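Local atomic coordinates of 2-Keto-3-deoxy-(6-phospho-)gluconate aldolase (Thermoproteus tenax, PDB entry 2R91), a protein that is an archaeal aldolase of the dihydrodipicolinate synthetase family, built on a TIM barrel and assembled from four chains in the crystal. Residues A[10-24]-A[247-259]. Sequence-based numbering, arbitrary orientation.
Sequences TFRGGRLDPELFANH and VEIFQGYEAGEPR
F11 and E257 pair as a single antiparallel bridge of the hydrogen-bonded type: F11 N donates to E257 O at 3.0 Å, while the return bond from E257 N to F11 O is weak. Packing is tight beside this bridge. R259 CB sits over one face of the F11 ring, 4.2 Å from its centroid and only 9° off its normal, a CH-pi contact. The R259 chain bends at chi3 (63°), which brings the face of its guanidinium against F11 CE1 and CZ, with NH1 3.4 Å from F11 CE1; the two planes are 49° apart, and NH1 continues to a salt bridge with E52. G256 CA meets L20 CD1 at 3.7 Å. Further along, H24 ND1 and Y253 OH are hydrogen-bonded at 2.7 Å, the two rings meeting rim to rim, and N23 ND2 lies over the Y253 ring face, 3.4 Å from Y253 CG.

The solvent side is looser. One water from G13 N and another from G14 N, in the type I' hairpin turn, each reach E257 OE1 by a long bond. A third, between helix 18-30 and E254, joins L20 O, N23 ND2 and E254 O. R12 lies between the carboxylates of D17 and E254; the D17 pairing is one of charge alone, and the modelled closeness to E254 is doubtful. The bridge satisfies F11 N and E257 O, but A255 O and G256 N are buried without partners, so hydrophobic and ring contacts carry much of the inner part, and charge and water the margin.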
# COMPACT_ATOMS: atom_id res chain seq x y z
N THR A 10 -4.21 29.58 14.04
CA THR A 10 -5.35 29.86 14.91
C THR A 10 -6.38 30.76 14.21
O THR A 10 -6.21 31.99 14.21
CB THR A 10 -4.89 30.56 16.21
OG1 THR A 10 -4.10 31.71 15.86
CG2 THR A 10 -3.99 29.65 17.11
N PHE A 11 -7.43 30.17 13.62
CA PHE A 11 -8.54 30.93 13.05
C PHE A 11 -9.55 31.33 14.15
O PHE A 11 -9.74 30.60 15.14
CB PHE A 11 -9.31 30.13 11.98
CG PHE A 11 -8.54 29.90 10.72
CD1 PHE A 11 -8.66 30.78 9.64
CD2 PHE A 11 -7.71 28.80 10.59
CE1 PHE A 11 -7.93 30.57 8.47
CE2 PHE A 11 -7.00 28.57 9.41
CZ PHE A 11 -7.11 29.47 8.35
N ARG A 12 -10.18 32.49 13.97
CA ARG A 12 -11.35 32.87 14.74
C ARG A 12 -12.21 33.78 13.87
O ARG A 12 -11.68 34.68 13.21
CB ARG A 12 -10.98 33.58 16.04
CG ARG A 12 -12.15 34.28 16.71
CD ARG A 12 -11.70 35.06 17.94
NE ARG A 12 -11.46 34.12 19.03
CZ ARG A 12 -10.90 34.44 20.20
NH1 ARG A 12 -10.50 35.70 20.46
NH2 ARG A 12 -10.72 33.48 21.12
N GLY A 13 -13.51 33.54 13.86
CA GLY A 13 -14.43 34.31 13.02
C GLY A 13 -14.11 34.21 11.53
O GLY A 13 -14.37 35.16 10.77
N GLY A 14 -13.53 33.09 11.12
CA GLY A 14 -13.23 32.86 9.71
C GLY A 14 -11.87 33.34 9.23
O GLY A 14 -11.42 33.00 8.13
N ARG A 15 -11.20 34.13 10.05
CA ARG A 15 -9.90 34.66 9.67
C ARG A 15 -8.83 34.25 10.67
O ARG A 15 -9.15 33.83 11.78
CB ARG A 15 -9.96 36.20 9.58
CG ARG A 15 -10.45 36.88 10.86
CD ARG A 15 -10.55 38.41 10.72
NE ARG A 15 -11.34 38.82 9.54
CZ ARG A 15 -11.56 40.09 9.18
NH1 ARG A 15 -11.08 41.11 9.89
NH2 ARG A 15 -12.28 40.34 8.08
N LEU A 16 -7.56 34.39 10.29
CA LEU A 16 -6.45 34.23 11.23
C LEU A 16 -6.51 35.23 12.36
O LEU A 16 -6.66 36.45 12.12
CB LEU A 16 -5.11 34.39 10.53
CG LEU A 16 -4.94 33.56 9.27
CD1 LEU A 16 -3.61 33.85 8.60
CD2 LEU A 16 -5.02 32.07 9.59
N ASP A 17 -6.34 34.75 13.58
CA ASP A 17 -6.31 35.61 14.73
C ASP A 17 -4.89 35.64 15.28
O ASP A 17 -4.43 34.67 15.88
CB ASP A 17 -7.31 35.11 15.77
CG ASP A 17 -7.43 36.02 16.96
OD1 ASP A 17 -6.42 36.57 17.42
OD2 ASP A 17 -8.55 36.14 17.48
N PRO A 18 -4.16 36.76 15.04
CA PRO A 18 -2.76 36.81 15.42
C PRO A 18 -2.58 37.01 16.92
O PRO A 18 -1.51 36.74 17.44
CB PRO A 18 -2.22 38.02 14.62
CG PRO A 18 -3.42 38.89 14.40
CD PRO A 18 -4.63 38.01 14.41
N GLU A 19 -3.62 37.45 17.62
CA GLU A 19 -3.50 37.58 19.07
C GLU A 19 -3.54 36.19 19.71
O GLU A 19 -2.72 35.88 20.58
CB GLU A 19 -4.60 38.46 19.66
CG GLU A 19 -4.40 39.97 19.38
CD GLU A 19 -4.78 40.37 17.95
OE1 GLU A 19 -3.89 40.90 17.22
OE2 GLU A 19 -5.96 40.15 17.55
N LEU A 20 -4.49 35.36 19.30
CA LEU A 20 -4.49 33.94 19.75
C LEU A 20 -3.15 33.28 19.40
O LEU A 20 -2.54 32.61 20.23
CB LEU A 20 -5.65 33.17 19.15
CG LEU A 20 -7.05 33.55 19.60
CD1 LEU A 20 -8.05 32.66 18.88
CD2 LEU A 20 -7.19 33.43 21.15
N PHE A 21 -2.67 33.49 18.18
CA PHE A 21 -1.44 32.87 17.69
C PHE A 21 -0.21 33.26 18.51
O PHE A 21 0.61 32.41 18.89
CB PHE A 21 -1.24 33.19 16.21
CG PHE A 21 -0.07 32.50 15.58
CD1 PHE A 21 -0.18 31.20 15.11
CD2 PHE A 21 1.15 33.16 15.46
CE1 PHE A 21 0.91 30.55 14.53
CE2 PHE A 21 2.25 32.53 14.88
CZ PHE A 21 2.12 31.21 14.41
N ALA A 22 -0.08 34.56 18.79
CA ALA A 22 1.05 35.09 19.54
C ALA A 22 1.07 34.61 20.97
O ALA A 22 2.12 34.32 21.48
CB ALA A 22 1.03 36.67 19.54
N ASN A 23 -0.09 34.58 21.62
CA ASN A 23 -0.18 34.10 22.98
C ASN A 23 0.29 32.64 23.01
O ASN A 23 1.11 32.26 23.84
CB ASN A 23 -1.63 34.18 23.49
CG ASN A 23 -1.81 33.55 24.87
OD1 ASN A 23 -1.37 34.12 25.88
ND2 ASN A 23 -2.46 32.39 24.93
N HIS A 24 -0.23 31.85 22.07
CA HIS A 24 0.12 30.40 21.99
C HIS A 24 1.61 30.22 21.73
O HIS A 24 2.28 29.50 22.44
CB HIS A 24 -0.70 29.74 20.87
CG HIS A 24 -0.38 28.28 20.66
ND1 HIS A 24 -0.49 27.34 21.67
CD2 HIS A 24 0.03 27.60 19.56
CE1 HIS A 24 -0.15 26.15 21.20
NE2 HIS A 24 0.17 26.27 19.92
N VAL A 247 -4.65 21.67 23.05
CA VAL A 247 -4.04 22.90 23.58
C VAL A 247 -4.91 23.53 24.68
O VAL A 247 -4.40 23.88 25.75
CB VAL A 247 -3.78 23.96 22.47
CG1 VAL A 247 -3.19 25.30 23.06
CG2 VAL A 247 -2.86 23.38 21.40
N GLU A 248 -6.21 23.68 24.43
CA GLU A 248 -7.08 24.27 25.47
C GLU A 248 -7.04 23.41 26.75
O GLU A 248 -6.86 23.92 27.86
CB GLU A 248 -8.52 24.41 24.96
CG GLU A 248 -8.57 25.21 23.67
CD GLU A 248 -9.83 26.02 23.45
OE1 GLU A 248 -10.78 25.95 24.30
OE2 GLU A 248 -9.86 26.75 22.42
N ILE A 249 -7.21 22.10 26.57
CA ILE A 249 -7.18 21.17 27.72
C ILE A 249 -5.92 21.26 28.57
O ILE A 249 -5.99 21.43 29.79
CB ILE A 249 -7.37 19.71 27.25
CG1 ILE A 249 -8.80 19.50 26.74
CG2 ILE A 249 -7.05 18.72 28.42
CD1 ILE A 249 -8.99 18.17 25.95
N PHE A 250 -4.76 21.15 27.94
CA PHE A 250 -3.53 21.05 28.68
C PHE A 250 -2.86 22.39 29.01
O PHE A 250 -2.06 22.47 29.97
CB PHE A 250 -2.54 20.16 27.94
CG PHE A 250 -2.91 18.69 27.94
CD1 PHE A 250 -2.77 17.92 29.09
CD2 PHE A 250 -3.38 18.09 26.80
CE1 PHE A 250 -3.10 16.55 29.09
CE2 PHE A 250 -3.71 16.73 26.79
CZ PHE A 250 -3.59 15.97 27.93
N GLN A 251 -3.12 23.41 28.19
CA GLN A 251 -2.46 24.72 28.36
C GLN A 251 -3.40 25.79 28.93
O GLN A 251 -2.95 26.82 29.41
CB GLN A 251 -1.82 25.21 27.04
CG GLN A 251 -0.74 24.29 26.49
CD GLN A 251 0.36 24.05 27.51
OE1 GLN A 251 0.86 25.00 28.13
NE2 GLN A 251 0.74 22.77 27.69
N GLY A 252 -4.70 25.58 28.84
CA GLY A 252 -5.65 26.41 29.56
C GLY A 252 -5.95 27.79 28.97
O GLY A 252 -6.34 28.71 29.70
N TYR A 253 -5.79 27.94 27.66
CA TYR A 253 -6.20 29.18 26.99
C TYR A 253 -6.87 28.83 25.67
O TYR A 253 -6.75 27.69 25.17
CB TYR A 253 -5.02 30.15 26.77
CG TYR A 253 -3.81 29.53 26.09
CD1 TYR A 253 -3.85 29.16 24.75
CD2 TYR A 253 -2.64 29.31 26.80
CE1 TYR A 253 -2.72 28.56 24.12
CE2 TYR A 253 -1.52 28.75 26.20
CZ TYR A 253 -1.58 28.37 24.86
OH TYR A 253 -0.46 27.82 24.33
N GLU A 254 -7.55 29.81 25.09
CA GLU A 254 -8.26 29.62 23.83
C GLU A 254 -7.26 29.44 22.70
O GLU A 254 -6.31 30.21 22.57
CB GLU A 254 -9.19 30.79 23.52
CG GLU A 254 -10.49 30.80 24.32
CD GLU A 254 -11.47 31.89 23.83
OE1 GLU A 254 -11.07 32.71 22.94
OE2 GLU A 254 -12.63 31.95 24.31
N ALA A 255 -7.48 28.42 21.88
CA ALA A 255 -6.50 28.07 20.85
C ALA A 255 -7.03 28.38 19.45
O ALA A 255 -6.37 28.05 18.47
CB ALA A 255 -6.16 26.57 20.93
N GLY A 256 -8.23 28.94 19.36
CA GLY A 256 -8.86 29.15 18.05
C GLY A 256 -9.31 27.83 17.43
O GLY A 256 -9.51 26.84 18.15
N GLU A 257 -9.40 27.81 16.10
CA GLU A 257 -10.09 26.76 15.34
C GLU A 257 -9.38 26.54 14.03
O GLU A 257 -8.72 27.47 13.53
CB GLU A 257 -11.49 27.24 14.95
CG GLU A 257 -12.44 27.43 16.06
CD GLU A 257 -13.82 27.70 15.53
OE1 GLU A 257 -13.96 28.50 14.56
OE2 GLU A 257 -14.77 27.10 16.08
N PRO A 258 -9.53 25.34 13.45
CA PRO A 258 -9.11 25.11 12.06
C PRO A 258 -10.23 25.61 11.12
O PRO A 258 -11.13 26.32 11.56
CB PRO A 258 -8.94 23.59 11.99
CG PRO A 258 -9.98 23.07 12.98
CD PRO A 258 -10.06 24.10 14.09
N ARG A 259 -10.15 25.30 9.84
CA ARG A 259 -11.16 25.74 8.86
C ARG A 259 -11.53 24.57 7.94
O ARG A 259 -10.66 23.81 7.49
CB ARG A 259 -10.62 26.94 8.05
CG ARG A 259 -11.51 27.43 6.89
CD ARG A 259 -10.90 28.66 6.15
NE ARG A 259 -9.61 28.35 5.50
CZ ARG A 259 -8.75 29.28 5.10
NH1 ARG A 259 -9.05 30.59 5.26
NH2 ARG A 259 -7.60 28.91 4.53
O HOH W 1 -14.77 31.53 15.44
O HOH W 2 -12.79 30.65 12.37
O HOH W 3 -3.93 31.72 22.56